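Local coordinates for protocadherin gamma-B3 (Homo sapiens, PDB 5K8R), which probably mediates calcium-dependent cell adhesion and may help establish and maintain specific neuronal connections in the brain, at residues 144-148 against 175-180. Sequence-based numbering, arbitrary orientation.
Sequences PDPHF and QPHHHL
Three aromatic rings, His-147, Phe-148 and His-178, form a cluster in the second cadherin repeat, where the loop between strands 138-142 and 148-154 packs on the start of strand 177-186. Two edge-to-face contacts in series join them. Phe-148 makes the T-shaped one, turning its edge toward one face of the His-178 imidazole, CE2 reaching CG of His-178 at 3.9 Å with the planes 70° apart. The imidazole in turn directs its own edge at His-147 in a more tilted pair, planes at 53°, its CE1 lying 3.6 Å from ND1 of His-147 over that ring's face. Gln-175 lays its CG over the face of His-178 opposite Phe-148, and both faces are covered off-centre. Leu-180 splits its branches: CD1 packs 3.8 Å from CB of Phe-148, while CD2 lies 3.3 Å from OD2 of Asp-145. Asp-145 has its CG anti to the backbone N (chi1 -171°), and its other carboxylate oxygen, OD1, closes an Asx turn by accepting from N of His-147 at 2.9 Å, on the anti side and 28° out of the carboxylate plane. Two waters make weak bridges, one between ND1 of His-147 and ND1 of His-178, another from Asp-145 OD2 to Gln-175 NE2. Leu-170 touches all three rings. Phe-148, His-178 and Leu-180 are buried between facing sheets, with the loop residues at their border, as in the Greek-key beta-sandwich of a cadherin repeat.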
loop_
_atom_site.group_PDB
_atom_site.type_symbol
_atom_site.label_atom_id
_atom_site.label_comp_id
_atom_site.label_asym_id
_atom_site.label_seq_id
_atom_site.Cartn_x
_atom_site.Cartn_y
_atom_site.Cartn_z
ATOM N N PRO A 144 -12.104 2.960 29.803
ATOM C CA PRO A 144 -13.163 2.655 28.831
ATOM C C PRO A 144 -13.015 3.469 27.553
ATOM O O PRO A 144 -12.812 4.684 27.585
ATOM C CB PRO A 144 -14.448 3.019 29.586
ATOM C CG PRO A 144 -14.082 2.901 31.028
ATOM C CD PRO A 144 -12.650 3.339 31.118
ATOM N N ASP A 145 -13.117 2.776 26.417
ATOM C CA ASP A 145 -13.037 3.379 25.097
ATOM C C ASP A 145 -14.060 2.693 24.200
ATOM O O ASP A 145 -14.226 1.466 24.278
ATOM C CB ASP A 145 -11.633 3.244 24.491
ATOM C CG ASP A 145 -11.468 4.045 23.215
ATOM O OD1 ASP A 145 -11.791 3.515 22.131
ATOM O OD2 ASP A 145 -11.014 5.207 23.296
ATOM N N PRO A 146 -14.761 3.449 23.351
ATOM C CA PRO A 146 -15.812 2.834 22.522
ATOM C C PRO A 146 -15.291 1.842 21.495
ATOM O O PRO A 146 -16.067 0.994 21.038
ATOM C CB PRO A 146 -16.475 4.039 21.838
ATOM C CG PRO A 146 -16.113 5.216 22.690
ATOM C CD PRO A 146 -14.746 4.915 23.223
ATOM N N HIS A 147 -14.015 1.912 21.117
ATOM C CA HIS A 147 -13.475 1.049 20.074
ATOM C C HIS A 147 -12.598 -0.080 20.592
ATOM O O HIS A 147 -12.580 -1.152 19.984
ATOM C CB HIS A 147 -12.663 1.871 19.065
ATOM C CG HIS A 147 -13.498 2.766 18.204
ATOM N ND1 HIS A 147 -13.981 3.981 18.640
ATOM C CD2 HIS A 147 -13.936 2.624 16.930
ATOM C CE1 HIS A 147 -14.678 4.549 17.673
ATOM N NE2 HIS A 147 -14.666 3.745 16.625
ATOM N N PHE A 148 -11.872 0.127 21.687
ATOM C CA PHE A 148 -10.907 -0.846 22.175
ATOM C C PHE A 148 -11.253 -1.288 23.588
ATOM O O PHE A 148 -11.670 -0.479 24.423
ATOM C CB PHE A 148 -9.486 -0.274 22.157
ATOM C CG PHE A 148 -8.972 0.034 20.784
ATOM C CD1 PHE A 148 -8.280 -0.922 20.059
ATOM C CD2 PHE A 148 -9.178 1.280 20.217
ATOM C CE1 PHE A 148 -7.803 -0.640 18.795
ATOM C CE2 PHE A 148 -8.705 1.567 18.951
ATOM C CZ PHE A 148 -8.017 0.605 18.239
ATOM N N GLN A 175 -12.003 8.757 12.375
ATOM C CA GLN A 175 -11.140 9.091 13.500
ATOM C C GLN A 175 -9.762 8.475 13.287
ATOM O O GLN A 175 -9.606 7.251 13.385
ATOM C CB GLN A 175 -11.756 8.607 14.813
ATOM C CG GLN A 175 -11.047 9.111 16.058
ATOM C CD GLN A 175 -11.770 8.727 17.334
ATOM O OE1 GLN A 175 -12.867 8.171 17.298
ATOM N NE2 GLN A 175 -11.155 9.023 18.475
ATOM N N PRO A 176 -8.742 9.285 12.987
ATOM C CA PRO A 176 -7.417 8.727 12.689
ATOM C C PRO A 176 -6.585 8.383 13.914
ATOM O O PRO A 176 -5.544 7.729 13.763
ATOM C CB PRO A 176 -6.751 9.846 11.879
ATOM C CG PRO A 176 -7.363 11.092 12.422
ATOM C CD PRO A 176 -8.789 10.744 12.783
ATOM N N HIS A 177 -6.994 8.798 15.110
ATOM C CA HIS A 177 -6.215 8.551 16.316
ATOM C C HIS A 177 -7.142 8.223 17.475
ATOM O O HIS A 177 -8.230 8.794 17.593
ATOM C CB HIS A 177 -5.341 9.761 16.676
ATOM C CG HIS A 177 -4.312 10.096 15.643
ATOM N ND1 HIS A 177 -4.618 10.764 14.476
ATOM C CD2 HIS A 177 -2.981 9.854 15.600
ATOM C CE1 HIS A 177 -3.518 10.919 13.760
ATOM N NE2 HIS A 177 -2.511 10.376 14.420
ATOM N N HIS A 178 -6.700 7.303 18.330
ATOM C CA HIS A 178 -7.406 6.944 19.552
ATOM C C HIS A 178 -6.415 6.975 20.704
ATOM O O HIS A 178 -5.332 6.393 20.604
ATOM C CB HIS A 178 -8.052 5.558 19.441
ATOM C CG HIS A 178 -9.047 5.440 18.328
ATOM N ND1 HIS A 178 -10.397 5.648 18.511
ATOM C CD2 HIS A 178 -8.887 5.138 17.018
ATOM C CE1 HIS A 178 -11.026 5.477 17.362
ATOM N NE2 HIS A 178 -10.133 5.168 16.440
ATOM N N HIS A 179 -6.779 7.651 21.790
ATOM C CA HIS A 179 -5.892 7.833 22.935
ATOM C C HIS A 179 -6.395 6.975 24.090
ATOM O O HIS A 179 -7.434 7.272 24.689
ATOM C CB HIS A 179 -5.811 9.306 23.326
ATOM C CG HIS A 179 -5.263 10.184 22.244
ATOM N ND1 HIS A 179 -3.911 10.381 22.060
ATOM C CD2 HIS A 179 -5.882 10.907 21.281
ATOM C CE1 HIS A 179 -3.721 11.192 21.035
ATOM N NE2 HIS A 179 -4.901 11.526 20.545
ATOM N N LEU A 180 -5.652 5.916 24.400
ATOM C CA LEU A 180 -6.009 4.965 25.441
ATOM C C LEU A 180 -5.080 5.118 26.639
ATOM O O LEU A 180 -3.954 5.609 26.524
ATOM C CB LEU A 180 -5.941 3.528 24.912
ATOM C CG LEU A 180 -6.599 3.269 23.556
ATOM C CD1 LEU A 180 -6.436 1.813 23.151
ATOM C CD2 LEU A 180 -8.065 3.660 23.590
HETATM O O HOH W 1 -10.528 8.002 21.496
HETATM O O HOH W 2 -12.911 6.523 20.548
#